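Local structure of protein synthesis inhibitor I (Hordeum vulgare, 4FB9) at residues A[6-11]-A[58-63]; A[53-58]-A[81-86]; A[94-99]-A[148-153]. The protein belongs to the plant ribosome-inactivating proteins and, like its relatives, probably inhibits protein synthesis. The protein carries 3 engineered substitutions. All coordinates share one frame; numbering follows the deposited sequence.

Contact 1: A[6-11]-A[58-63]; sequences MAKNVD and NVPPSR
Lys8 and Ser62 lie side by side where two irregular backbones meet, their CA atoms 4.6 Å apart, and the amide N of Lys8 gives a nearly straight hydrogen bond to Pro61 O at 3.0 Å. In this ribosome-inactivating fold the contact lays the N-terminal loop ahead of strand 16-20 along the proline-rich loop that enters strand 64-70. Pro61 O also accepts from the indole NE1 of Trp64, so two donors grip this carbonyl. A CA-H...O contact from Ser62 CA to Lys8 O, 3.3 Å, returns the link in the other direction. Among the side chains, Lys8 keeps CG beside its own backbone N (chi1 -53°), which leads the aliphatic chain past the hydroxyl of Ser62 and brings CE, 3.7 Å from Pro60 CD, at a slant across the CD-CG side of the proline ring. Pro60 CB meets the carbonyl oxygen of Met6, at the start of 6-11. Within its own segment Ser62 OG gives a hydrogen bond to Pro60 O, approaching it from above the carbonyl plane. Asn9 closes the contact: its ND2 donates to Ser62 O at 2.9 Å, with the acceptor lying in the amide plane of Asn9 and the N-H directed onto a lone pair of that carbonyl.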
HETATM    1  N   MSE A   6     -10.192  -6.608 -18.401  1.00 30.64           N
HETATM    2  CA  MSE A   6      -9.781  -5.311 -17.866  1.00 27.77           C
HETATM    3  C   MSE A   6     -10.386  -5.136 -16.488  1.00 22.84           C
HETATM    4  O   MSE A   6     -11.388  -5.767 -16.159  1.00 20.60           O
HETATM    5  CB  MSE A   6     -10.249  -4.171 -18.767  1.00 24.17           C
HETATM    6  CG  MSE A   6      -9.840  -4.330 -20.217  1.00 34.53           C
HETATM    7 SE   MSE A   6     -10.229  -2.714 -21.216  1.00 54.75          SE
HETATM    8  CE  MSE A   6      -8.671  -1.678 -20.694  1.00 29.36           C
ATOM      9  N   ALA A   7      -9.780  -4.274 -15.678  1.00 20.28           N
ATOM     10  CA  ALA A   7     -10.315  -3.984 -14.355  1.00 20.97           C
ATOM     11  C   ALA A   7     -11.688  -3.322 -14.446  1.00 20.49           C
ATOM     12  O   ALA A   7     -12.023  -2.689 -15.451  1.00 20.51           O
ATOM     13  CB  ALA A   7      -9.353  -3.099 -13.581  1.00 17.27           C
ATOM     14  N   LYS A   8     -12.473  -3.466 -13.382  1.00 18.44           N
ATOM     15  CA  LYS A   8     -13.805  -2.876 -13.309  1.00 18.09           C
ATOM     16  C   LYS A   8     -13.871  -1.961 -12.091  1.00 17.25           C
ATOM     17  O   LYS A   8     -13.185  -2.218 -11.103  1.00 17.75           O
ATOM     18  CB  LYS A   8     -14.870  -3.977 -13.170  1.00 20.25           C
ATOM     19  CG  LYS A   8     -14.810  -5.092 -14.226  1.00 26.75           C
ATOM     20  CD  LYS A   8     -15.868  -6.165 -13.938  1.00 29.60           C
ATOM     21  CE  LYS A   8     -15.744  -7.364 -14.883  1.00 35.01           C
ATOM     22  NZ  LYS A   8     -15.964  -7.009 -16.318  1.00 36.80           N
ATOM     23  N   ASN A   9     -14.676  -0.903 -12.172  1.00 15.60           N
ATOM     24  CA  ASN A   9     -14.920   0.006 -11.044  1.00 18.23           C
ATOM     25  C   ASN A   9     -13.702   0.833 -10.610  1.00 16.16           C
ATOM     26  O   ASN A   9     -13.672   1.339  -9.488  1.00 16.65           O
ATOM     27  CB  ASN A   9     -15.475  -0.754  -9.822  1.00 19.43           C
ATOM     28  CG  ASN A   9     -16.709  -1.573 -10.140  1.00 20.78           C
ATOM     29  OD1 ASN A   9     -17.647  -1.090 -10.782  1.00 27.15           O
ATOM     30  ND2 ASN A   9     -16.723  -2.822  -9.679  1.00 17.80           N
ATOM     31  N   VAL A  10     -12.707   0.975 -11.484  1.00 15.22           N
ATOM     32  CA  VAL A  10     -11.510   1.756 -11.154  1.00 14.97           C
ATOM     33  C   VAL A  10     -11.859   3.186 -10.739  1.00 17.85           C
ATOM     34  O   VAL A  10     -11.277   3.731  -9.796  1.00 19.87           O
ATOM     35  CB  VAL A  10     -10.508   1.770 -12.323  1.00 15.76           C
ATOM     36  CG1 VAL A  10      -9.342   2.705 -12.025  1.00 18.44           C
ATOM     37  CG2 VAL A  10      -9.994   0.368 -12.588  1.00 15.05           C
ATOM     38  N   ASP A  11     -12.822   3.792 -11.426  1.00 18.84           N
ATOM     39  CA  ASP A  11     -13.250   5.139 -11.065  1.00 19.89           C
ATOM     40  C   ASP A  11     -14.557   5.124 -10.259  1.00 19.99           C
ATOM     41  O   ASP A  11     -15.289   6.109 -10.221  1.00 20.56           O
ATOM     42  CB  ASP A  11     -13.357   6.038 -12.305  1.00 25.43           C
ATOM     43  CG  ASP A  11     -13.185   7.523 -11.980  1.00 30.71           C
ATOM     44  OD1 ASP A  11     -12.597   7.862 -10.924  1.00 27.56           O
ATOM     45  OD2 ASP A  11     -13.638   8.360 -12.793  1.00 34.42           O
ATOM     46  N   ASN A  58     -11.996 -15.691  -9.962  1.00 33.36           N
ATOM     47  CA  ASN A  58     -12.541 -15.666 -11.332  1.00 33.06           C
ATOM     48  C   ASN A  58     -13.354 -14.438 -11.774  1.00 32.84           C
ATOM     49  O   ASN A  58     -14.345 -14.561 -12.501  1.00 36.26           O
ATOM     50  CB  ASN A  58     -13.262 -16.982 -11.686  1.00 35.52           C
ATOM     51  CG  ASN A  58     -14.503 -17.222 -10.848  1.00 34.23           C
ATOM     52  OD1 ASN A  58     -15.595 -16.751 -11.179  1.00 41.97           O
ATOM     53  ND2 ASN A  58     -14.347 -17.971  -9.761  1.00 37.92           N
ATOM     54  N   VAL A  59     -12.920 -13.262 -11.330  1.00 27.85           N
ATOM     55  CA  VAL A  59     -13.345 -11.989 -11.910  1.00 26.65           C
ATOM     56  C   VAL A  59     -12.092 -11.114 -11.965  1.00 24.77           C
ATOM     57  O   VAL A  59     -11.144 -11.365 -11.223  1.00 25.81           O
ATOM     58  CB  VAL A  59     -14.469 -11.287 -11.093  1.00 29.20           C
ATOM     59  CG1 VAL A  59     -15.785 -12.070 -11.159  1.00 30.81           C
ATOM     60  CG2 VAL A  59     -14.040 -11.045  -9.643  1.00 25.86           C
ATOM     61  N   PRO A  60     -12.068 -10.103 -12.858  1.00 24.78           N
ATOM     62  CA  PRO A  60     -10.939  -9.160 -12.889  1.00 25.01           C
ATOM     63  C   PRO A  60     -10.937  -8.325 -11.608  1.00 20.06           C
ATOM     64  O   PRO A  60     -11.908  -8.415 -10.864  1.00 18.63           O
ATOM     65  CB  PRO A  60     -11.271  -8.257 -14.084  1.00 24.68           C
ATOM     66  CG  PRO A  60     -12.311  -8.997 -14.877  1.00 30.64           C
ATOM     67  CD  PRO A  60     -13.087  -9.772 -13.869  1.00 28.70           C
ATOM     68  N   PRO A  61      -9.878  -7.529 -11.352  1.00 20.41           N
ATOM     69  CA  PRO A  61      -9.932  -6.692 -10.146  1.00 17.98           C
ATOM     70  C   PRO A  61     -11.080  -5.699 -10.219  1.00 14.27           C
ATOM     71  O   PRO A  61     -11.077  -4.829 -11.092  1.00 14.41           O
ATOM     72  CB  PRO A  61      -8.596  -5.932 -10.180  1.00 19.13           C
ATOM     73  CG  PRO A  61      -7.692  -6.776 -11.030  1.00 22.81           C
ATOM     74  CD  PRO A  61      -8.597  -7.379 -12.069  1.00 21.26           C
ATOM     75  N   SER A  62     -12.028  -5.813  -9.289  1.00 16.19           N
ATOM     76  CA  SER A  62     -13.255  -5.023  -9.309  1.00 15.10           C
ATOM     77  C   SER A  62     -13.449  -4.166  -8.057  1.00 14.00           C
ATOM     78  O   SER A  62     -14.452  -3.453  -7.946  1.00 15.34           O
ATOM     79  CB  SER A  62     -14.472  -5.946  -9.450  1.00 18.14           C
ATOM     80  OG  SER A  62     -14.355  -6.774 -10.590  1.00 20.84           O
ATOM     81  N   ARG A  63     -12.505  -4.252  -7.118  1.00 14.79           N
ATOM     82  CA  ARG A  63     -12.582  -3.497  -5.866  1.00 12.51           C
ATOM     83  C   ARG A  63     -11.401  -2.542  -5.746  1.00 11.85           C
ATOM     84  O   ARG A  63     -10.248  -2.974  -5.691  1.00 10.77           O
ATOM     85  CB  ARG A  63     -12.623  -4.444  -4.666  1.00 12.40           C
ATOM     86  CG  ARG A  63     -13.858  -5.352  -4.653  1.00 13.90           C
ATOM     87  CD  ARG A  63     -13.893  -6.259  -3.430  1.00 14.72           C
ATOM     88  NE  ARG A  63     -14.005  -5.467  -2.209  1.00 13.99           N
ATOM     89  CZ  ARG A  63     -13.003  -5.252  -1.362  1.00 14.25           C
ATOM     90  NH1 ARG A  63     -11.814  -5.800  -1.578  1.00 11.64           N
ATOM     91  NH2 ARG A  63     -13.196  -4.493  -0.290  1.00 12.81           N
TER

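Contact 2: A[53-58]-A[81-86]; sequences PPVEPN and AIRADN
Val55 packs its two methyl groups against the carboxylate end of Asp85, and this van der Waals contact is the main side-chain meeting of the loop 53-58 with the turn that follows strand 78-83. CG1, anti to the backbone N (chi1 175°), comes within 3.6 Å of Asp85 OD2 and also lies at the edge of the Arg83 guanidinium, close to its plane. CG2 lies 3.9 Å from Asp85 CB and touches the carboxylate too. The salt bridge joins the end of the strand to Asp85 just beyond it: Arg83 holds the aspartate side-on, NE to OD1 and NH2 to OD2, the latter bond 2.9 Å long and almost straight at 177°. Asn86 ND2 sits over the centre of one guanidinium face. Water supplies the polar links between the segments. One molecule donates to both Pro53 O and Asp85 O; a second accepts from Glu56 N and donates to Asp85 OD2. Pro53 and Pro54 also touch helix 269-278. Chemically, then, the carboxylate is held in orientation by Arg83 within its own segment, while Val55 and bridging water join it to the proline-rich loop; the nearby positive charge would be expected to favour its ionised form.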
ATOM      1  N   PRO A  53      -9.927  -8.495   2.983  1.00  8.32           N
ATOM      2  CA  PRO A  53     -10.702  -9.622   2.460  1.00  7.43           C
ATOM      3  C   PRO A  53      -9.881 -10.323   1.379  1.00  9.54           C
ATOM      4  O   PRO A  53      -8.948  -9.729   0.819  1.00  9.29           O
ATOM      5  CB  PRO A  53     -11.933  -8.944   1.847  1.00 10.38           C
ATOM      6  CG  PRO A  53     -11.467  -7.566   1.477  1.00 11.94           C
ATOM      7  CD  PRO A  53     -10.421  -7.190   2.506  1.00  9.53           C
ATOM      8  N   PRO A  54     -10.212 -11.588   1.090  1.00 10.77           N
ATOM      9  CA  PRO A  54      -9.534 -12.287  -0.007  1.00  9.86           C
ATOM     10  C   PRO A  54      -9.763 -11.596  -1.335  1.00 11.98           C
ATOM     11  O   PRO A  54     -10.732 -10.849  -1.487  1.00 10.32           O
ATOM     12  CB  PRO A  54     -10.251 -13.644  -0.051  1.00 10.12           C
ATOM     13  CG  PRO A  54     -10.790 -13.832   1.314  1.00  9.37           C
ATOM     14  CD  PRO A  54     -11.168 -12.450   1.803  1.00  9.68           C
ATOM     15  N   VAL A  55      -8.881 -11.855  -2.298  1.00 13.60           N
ATOM     16  CA  VAL A  55      -9.122 -11.446  -3.676  1.00 11.93           C
ATOM     17  C   VAL A  55     -10.290 -12.263  -4.238  1.00 13.26           C
ATOM     18  O   VAL A  55     -10.302 -13.487  -4.095  1.00 16.46           O
ATOM     19  CB  VAL A  55      -7.883 -11.717  -4.558  1.00 14.44           C
ATOM     20  CG1 VAL A  55      -8.190 -11.394  -6.012  1.00 14.48           C
ATOM     21  CG2 VAL A  55      -6.679 -10.903  -4.065  1.00 11.42           C
ATOM     22  N   GLU A  56     -11.261 -11.595  -4.862  1.00 14.52           N
ATOM     23  CA  GLU A  56     -12.419 -12.277  -5.467  1.00 17.69           C
ATOM     24  C   GLU A  56     -11.962 -13.197  -6.592  1.00 20.48           C
ATOM     25  O   GLU A  56     -11.282 -12.758  -7.514  1.00 21.02           O
ATOM     26  CB  GLU A  56     -13.445 -11.268  -5.999  1.00 19.08           C
ATOM     27  CG  GLU A  56     -14.177 -10.471  -4.913  1.00 19.79           C
ATOM     28  CD  GLU A  56     -15.025  -9.316  -5.447  1.00 25.40           C
ATOM     29  OE1 GLU A  56     -14.639  -8.689  -6.457  1.00 21.56           O
ATOM     30  OE2 GLU A  56     -16.085  -9.027  -4.835  1.00 24.93           O
ATOM     31  N   PRO A  57     -12.326 -14.490  -6.516  1.00 23.10           N
ATOM     32  CA  PRO A  57     -11.901 -15.456  -7.540  1.00 26.49           C
ATOM     33  C   PRO A  57     -12.674 -15.351  -8.866  1.00 30.32           C
ATOM     34  O   PRO A  57     -13.847 -14.977  -8.879  1.00 30.02           O
ATOM     35  CB  PRO A  57     -12.162 -16.811  -6.868  1.00 27.77           C
ATOM     36  CG  PRO A  57     -13.283 -16.541  -5.900  1.00 26.88           C
ATOM     37  CD  PRO A  57     -13.032 -15.141  -5.394  1.00 21.95           C
ATOM     38  N   ASN A  58     -11.996 -15.691  -9.962  1.00 33.36           N
ATOM     39  CA  ASN A  58     -12.541 -15.666 -11.332  1.00 33.06           C
ATOM     40  C   ASN A  58     -13.354 -14.438 -11.774  1.00 32.84           C
ATOM     41  O   ASN A  58     -14.345 -14.561 -12.501  1.00 36.26           O
ATOM     42  CB  ASN A  58     -13.262 -16.982 -11.686  1.00 35.52           C
ATOM     43  CG  ASN A  58     -14.503 -17.222 -10.848  1.00 34.23           C
ATOM     44  OD1 ASN A  58     -15.595 -16.751 -11.179  1.00 41.97           O
ATOM     45  ND2 ASN A  58     -14.347 -17.971  -9.761  1.00 37.92           N
ATOM     46  N   ALA A  81      -5.155   5.280  -7.981  1.00 11.18           N
ATOM     47  CA  ALA A  81      -6.077   4.148  -8.058  1.00 11.25           C
ATOM     48  C   ALA A  81      -5.400   2.889  -7.531  1.00  9.73           C
ATOM     49  O   ALA A  81      -4.447   2.392  -8.124  1.00 10.80           O
ATOM     50  CB  ALA A  81      -6.541   3.943  -9.488  1.00 11.73           C
ATOM     51  N   ILE A  82      -5.893   2.381  -6.405  1.00  9.15           N
ATOM     52  CA  ILE A  82      -5.225   1.304  -5.680  1.00  8.81           C
ATOM     53  C   ILE A  82      -6.228   0.172  -5.431  1.00  9.58           C
ATOM     54  O   ILE A  82      -7.390   0.419  -5.064  1.00 11.85           O
ATOM     55  CB  ILE A  82      -4.660   1.828  -4.328  1.00  9.93           C
ATOM     56  CG1 ILE A  82      -3.716   3.020  -4.549  1.00 11.06           C
ATOM     57  CG2 ILE A  82      -3.936   0.731  -3.572  1.00 11.27           C
ATOM     58  CD1 ILE A  82      -3.229   3.681  -3.233  1.00  9.29           C
ATOM     59  N   ARG A  83      -5.788  -1.070  -5.622  1.00  9.93           N
ATOM     60  CA  ARG A  83      -6.667  -2.224  -5.421  1.00 10.77           C
ATOM     61  C   ARG A  83      -7.014  -2.369  -3.944  1.00 11.61           C
ATOM     62  O   ARG A  83      -6.134  -2.267  -3.090  1.00 10.96           O
ATOM     63  CB  ARG A  83      -5.996  -3.500  -5.930  1.00 10.02           C
ATOM     64  CG  ARG A  83      -5.857  -3.536  -7.455  1.00 13.49           C
ATOM     65  CD  ARG A  83      -5.219  -4.837  -7.930  1.00 14.74           C
ATOM     66  NE  ARG A  83      -5.972  -6.007  -7.485  1.00 14.06           N
ATOM     67  CZ  ARG A  83      -5.801  -7.234  -7.968  1.00 17.39           C
ATOM     68  NH1 ARG A  83      -4.910  -7.444  -8.925  1.00 17.76           N
ATOM     69  NH2 ARG A  83      -6.532  -8.243  -7.504  1.00 16.71           N
ATOM     70  N   ALA A  84      -8.295  -2.592  -3.643  1.00 10.34           N
ATOM     71  CA  ALA A  84      -8.741  -2.734  -2.255  1.00 10.74           C
ATOM     72  C   ALA A  84      -8.615  -4.169  -1.738  1.00  9.67           C
ATOM     73  O   ALA A  84      -9.019  -4.466  -0.614  1.00 11.81           O
ATOM     74  CB  ALA A  84     -10.174  -2.230  -2.097  1.00 10.51           C
ATOM     75  N   ASP A  85      -8.089  -5.069  -2.571  1.00 10.45           N
ATOM     76  CA  ASP A  85      -7.846  -6.447  -2.135  1.00 10.71           C
ATOM     77  C   ASP A  85      -6.378  -6.724  -1.792  1.00  9.82           C
ATOM     78  O   ASP A  85      -6.085  -7.516  -0.893  1.00  9.61           O
ATOM     79  CB  ASP A  85      -8.393  -7.479  -3.146  1.00 11.19           C
ATOM     80  CG  ASP A  85      -7.974  -7.201  -4.589  1.00 13.48           C
ATOM     81  OD1 ASP A  85      -7.059  -6.382  -4.832  1.00 11.68           O
ATOM     82  OD2 ASP A  85      -8.568  -7.832  -5.498  1.00 12.10           O
ATOM     83  N   ASN A  86      -5.451  -6.046  -2.463  1.00  9.90           N
ATOM     84  CA  ASN A  86      -4.028  -6.280  -2.197  1.00  9.05           C
ATOM     85  C   ASN A  86      -3.181  -5.007  -2.101  1.00  9.15           C
ATOM     86  O   ASN A  86      -1.964  -5.085  -1.955  1.00 10.24           O
ATOM     87  CB  ASN A  86      -3.421  -7.265  -3.221  1.00 11.39           C
ATOM     88  CG  ASN A  86      -3.475  -6.744  -4.658  1.00 13.38           C
ATOM     89  OD1 ASN A  86      -3.735  -5.566  -4.903  1.00 12.34           O
ATOM     90  ND2 ASN A  86      -3.236  -7.639  -5.622  1.00 13.85           N
TER
HETATM   91  O   HOH W   1      -6.214 -10.031   0.481  1.00 10.33           O
HETATM   92  O   HOH W   2     -10.969  -8.631  -5.215  1.00 13.18           O

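Contact 3: A[94-99]-A[148-153]; sequences SSDGTW and GRTKAD
Asp96 meets the backbone of Thr150 and Lys151 where a type I beta turn, Ser94 to Gly97, in the hairpin connection between strands 89-93 and 99-101 of the mixed sheet, packs on residues 148-151. These form the approach to and start of a second type I turn, Thr150 to Asp153, in the loop joining helices 136-147 and 157-179. The direct hydrogen bond between them is weak, from Lys151 N to Asp96 OD2 at 3.4 Å, and the same oxygen touches Thr150 CA.

Water strengthens the junction. One molecule donates to Arg149 O at 2.8 Å, is hydrogen-bonded to Ser95 OG and accepts weakly from Asp96 N. Ser95 OG is also bonded to His147 O, at the end of helix 136-147, so this serine ties the turn to the helix as well.

Each turn has its own internal bonds. Asp96 OD1 accepts from Thr98 N, 3.1 Å, which makes an Asx turn, and from Ser94 OG, 2.6 Å; the two donors come from opposite faces of the carboxylate plane, which restrains its rotation. In the other turn, Asp153 OD2 receives both Thr150 N and Thr150 OG1, the amide arriving nearly end-on and the hydroxyl from above the carboxylate plane.

Packing completes the contact. Ser94 lies close against Arg149 O, its hydroxyl engaged with Asp96 OD1 and Trp100 NE1, while the arginine chain runs away from the turn, its NH2 bonded to Gln160 and its charge in a cation-pi contact with Trp100. The methylenes of Lys151 lie obliquely across Thr98, whose CG2 is anti to its backbone N and thereby directed at the lysine chain. There Lys151 CG touches both branches of the threonine, 3.6 Å from Thr98 OG1 and 3.7 Å from Thr98 CG2.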
ATOM      1  N   SER A  94      -3.692  12.591 -13.549  1.00 14.47           N
ATOM      2  CA  SER A  94      -3.012  13.878 -13.567  1.00 17.45           C
ATOM      3  C   SER A  94      -4.010  15.044 -13.583  1.00 19.01           C
ATOM      4  O   SER A  94      -5.226  14.833 -13.640  1.00 19.88           O
ATOM      5  CB  SER A  94      -2.042  13.955 -14.745  1.00 18.61           C
ATOM      6  OG  SER A  94      -2.678  13.607 -15.958  1.00 19.34           O
ATOM      7  N   SER A  95      -3.494  16.268 -13.509  1.00 20.70           N
ATOM      8  CA  SER A  95      -4.345  17.447 -13.367  1.00 21.37           C
ATOM      9  C   SER A  95      -5.229  17.687 -14.589  1.00 22.95           C
ATOM     10  O   SER A  95      -6.304  18.283 -14.471  1.00 23.39           O
ATOM     11  CB  SER A  95      -3.513  18.694 -13.054  1.00 21.77           C
ATOM     12  OG  SER A  95      -2.511  18.909 -14.030  1.00 26.26           O
ATOM     13  N   ASP A  96      -4.783  17.222 -15.754  1.00 20.87           N
ATOM     14  CA  ASP A  96      -5.571  17.378 -16.978  1.00 24.12           C
ATOM     15  C   ASP A  96      -6.661  16.309 -17.127  1.00 26.02           C
ATOM     16  O   ASP A  96      -7.361  16.272 -18.140  1.00 27.83           O
ATOM     17  CB  ASP A  96      -4.659  17.405 -18.213  1.00 27.61           C
ATOM     18  CG  ASP A  96      -3.983  16.063 -18.493  1.00 25.81           C
ATOM     19  OD1 ASP A  96      -4.008  15.160 -17.628  1.00 24.51           O
ATOM     20  OD2 ASP A  96      -3.402  15.924 -19.590  1.00 27.60           O
ATOM     21  N   GLY A  97      -6.804  15.441 -16.125  1.00 21.32           N
ATOM     22  CA  GLY A  97      -7.838  14.413 -16.141  1.00 21.68           C
ATOM     23  C   GLY A  97      -7.413  13.073 -16.724  1.00 20.93           C
ATOM     24  O   GLY A  97      -8.175  12.104 -16.702  1.00 18.69           O
ATOM     25  N   THR A  98      -6.193  13.013 -17.249  1.00 19.94           N
ATOM     26  CA  THR A  98      -5.680  11.780 -17.849  1.00 20.39           C
ATOM     27  C   THR A  98      -5.461  10.696 -16.804  1.00 19.41           C
ATOM     28  O   THR A  98      -4.780  10.927 -15.799  1.00 19.08           O
ATOM     29  CB  THR A  98      -4.336  12.008 -18.566  1.00 21.88           C
ATOM     30  OG1 THR A  98      -4.484  13.046 -19.544  1.00 23.11           O
ATOM     31  CG2 THR A  98      -3.881  10.725 -19.252  1.00 21.10           C
ATOM     32  N   TRP A  99      -6.021   9.513 -17.043  1.00 17.20           N
ATOM     33  CA  TRP A  99      -5.681   8.346 -16.238  1.00 17.66           C
ATOM     34  C   TRP A  99      -4.476   7.635 -16.837  1.00 17.38           C
ATOM     35  O   TRP A  99      -4.479   7.255 -18.019  1.00 17.73           O
ATOM     36  CB  TRP A  99      -6.869   7.387 -16.123  1.00 21.84           C
ATOM     37  CG  TRP A  99      -7.830   7.760 -15.033  1.00 22.52           C
ATOM     38  CD1 TRP A  99      -9.041   8.384 -15.176  1.00 23.87           C
ATOM     39  CD2 TRP A  99      -7.654   7.545 -13.627  1.00 20.33           C
ATOM     40  NE1 TRP A  99      -9.630   8.562 -13.945  1.00 23.90           N
ATOM     41  CE2 TRP A  99      -8.799   8.053 -12.977  1.00 21.58           C
ATOM     42  CE3 TRP A  99      -6.642   6.964 -12.854  1.00 18.53           C
ATOM     43  CZ2 TRP A  99      -8.955   8.004 -11.593  1.00 18.89           C
ATOM     44  CZ3 TRP A  99      -6.796   6.915 -11.483  1.00 18.41           C
ATOM     45  CH2 TRP A  99      -7.952   7.427 -10.865  1.00 18.47           C
ATOM     46  N   GLY A 148       1.463  16.773 -12.711  1.00 19.12           N
ATOM     47  CA  GLY A 148       1.749  17.676 -13.817  1.00 20.72           C
ATOM     48  C   GLY A 148       1.913  17.002 -15.169  1.00 25.36           C
ATOM     49  O   GLY A 148       2.131  17.664 -16.188  1.00 23.21           O
ATOM     50  N   ARG A 149       1.804  15.681 -15.186  1.00 21.05           N
ATOM     51  CA  ARG A 149       1.926  14.927 -16.431  1.00 21.46           C
ATOM     52  C   ARG A 149       0.771  15.242 -17.397  1.00 24.93           C
ATOM     53  O   ARG A 149      -0.396  15.273 -17.005  1.00 22.36           O
ATOM     54  CB  ARG A 149       1.978  13.426 -16.114  1.00 22.72           C
ATOM     55  CG  ARG A 149       2.675  12.577 -17.168  1.00 26.18           C
ATOM     56  CD  ARG A 149       2.790  11.116 -16.731  1.00 22.78           C
ATOM     57  NE  ARG A 149       3.257  10.292 -17.840  1.00 23.38           N
ATOM     58  CZ  ARG A 149       4.536  10.036 -18.090  1.00 24.61           C
ATOM     59  NH1 ARG A 149       5.477  10.527 -17.289  1.00 24.50           N
ATOM     60  NH2 ARG A 149       4.871   9.282 -19.131  1.00 25.74           N
ATOM     61  N   THR A 150       1.085  15.500 -18.663  1.00 27.55           N
ATOM     62  CA  THR A 150       0.022  15.663 -19.654  1.00 26.32           C
ATOM     63  C   THR A 150       0.142  14.631 -20.768  1.00 27.13           C
ATOM     64  O   THR A 150       1.244  14.192 -21.097  1.00 28.96           O
ATOM     65  CB  THR A 150      -0.006  17.073 -20.272  1.00 31.55           C
ATOM     66  OG1 THR A 150       0.891  17.123 -21.385  1.00 34.05           O
ATOM     67  CG2 THR A 150       0.384  18.131 -19.244  1.00 32.05           C
ATOM     68  N   LYS A 151      -1.002  14.252 -21.337  1.00 28.40           N
ATOM     69  CA  LYS A 151      -1.058  13.281 -22.422  1.00 29.56           C
ATOM     70  C   LYS A 151      -0.123  13.659 -23.567  1.00 32.50           C
ATOM     71  O   LYS A 151       0.519  12.800 -24.169  1.00 33.05           O
ATOM     72  CB  LYS A 151      -2.484  13.189 -22.961  1.00 32.18           C
ATOM     73  CG  LYS A 151      -3.185  11.872 -22.698  1.00 31.70           C
ATOM     74  CD  LYS A 151      -4.349  11.700 -23.653  1.00 32.81           C
ATOM     75  CE  LYS A 151      -5.317  10.634 -23.161  1.00 32.63           C
ATOM     76  NZ  LYS A 151      -6.386  10.344 -24.165  1.00 38.30           N
ATOM     77  N   ALA A 152      -0.038  14.954 -23.849  1.00 31.21           N
ATOM     78  CA  ALA A 152       0.661  15.428 -25.040  1.00 33.74           C
ATOM     79  C   ALA A 152       2.146  15.711 -24.843  1.00 34.82           C
ATOM     80  O   ALA A 152       2.818  16.114 -25.792  1.00 39.22           O
ATOM     81  CB  ALA A 152      -0.039  16.659 -25.611  1.00 31.10           C
ATOM     82  N   ASP A 153       2.653  15.524 -23.626  1.00 33.74           N
ATOM     83  CA  ASP A 153       4.086  15.661 -23.380  1.00 33.71           C
ATOM     84  C   ASP A 153       4.844  14.702 -24.286  1.00 35.34           C
ATOM     85  O   ASP A 153       4.387  13.579 -24.530  1.00 30.57           O
ATOM     86  CB  ASP A 153       4.430  15.317 -21.926  1.00 36.19           C
ATOM     87  CG  ASP A 153       4.280  16.499 -20.982  1.00 40.54           C
ATOM     88  OD1 ASP A 153       5.051  17.477 -21.117  1.00 41.75           O
ATOM     89  OD2 ASP A 153       3.412  16.430 -20.082  1.00 40.02           O
TER
HETATM   90  O   HOH W   3      -1.751  17.558 -16.195  1.00 26.12           O

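Overall arrangement
Contacts 1 and 2 form one continuous region, their centres about 9 Å apart, and share Asn58 on the long loop between strands 49-50 and 64-70. Their segments alternate along the chain. Arg63 connects them: its O is probably hydrogen-bonded to Ala84 N at 2.9 Å, its side chain packs on Pro53 and Glu56, and its NH2 forms a salt bridge with the C-terminal carboxylate (OXT) of Lys282. Contact 3 follows both in sequence and stands apart, its centre about 23 Å from that of contact 1 and 27 Å from that of contact 2. Trp99 nevertheless reaches back, its CZ3 lying 3.6 Å from Ala81 CB and its CZ2 meeting Asp11.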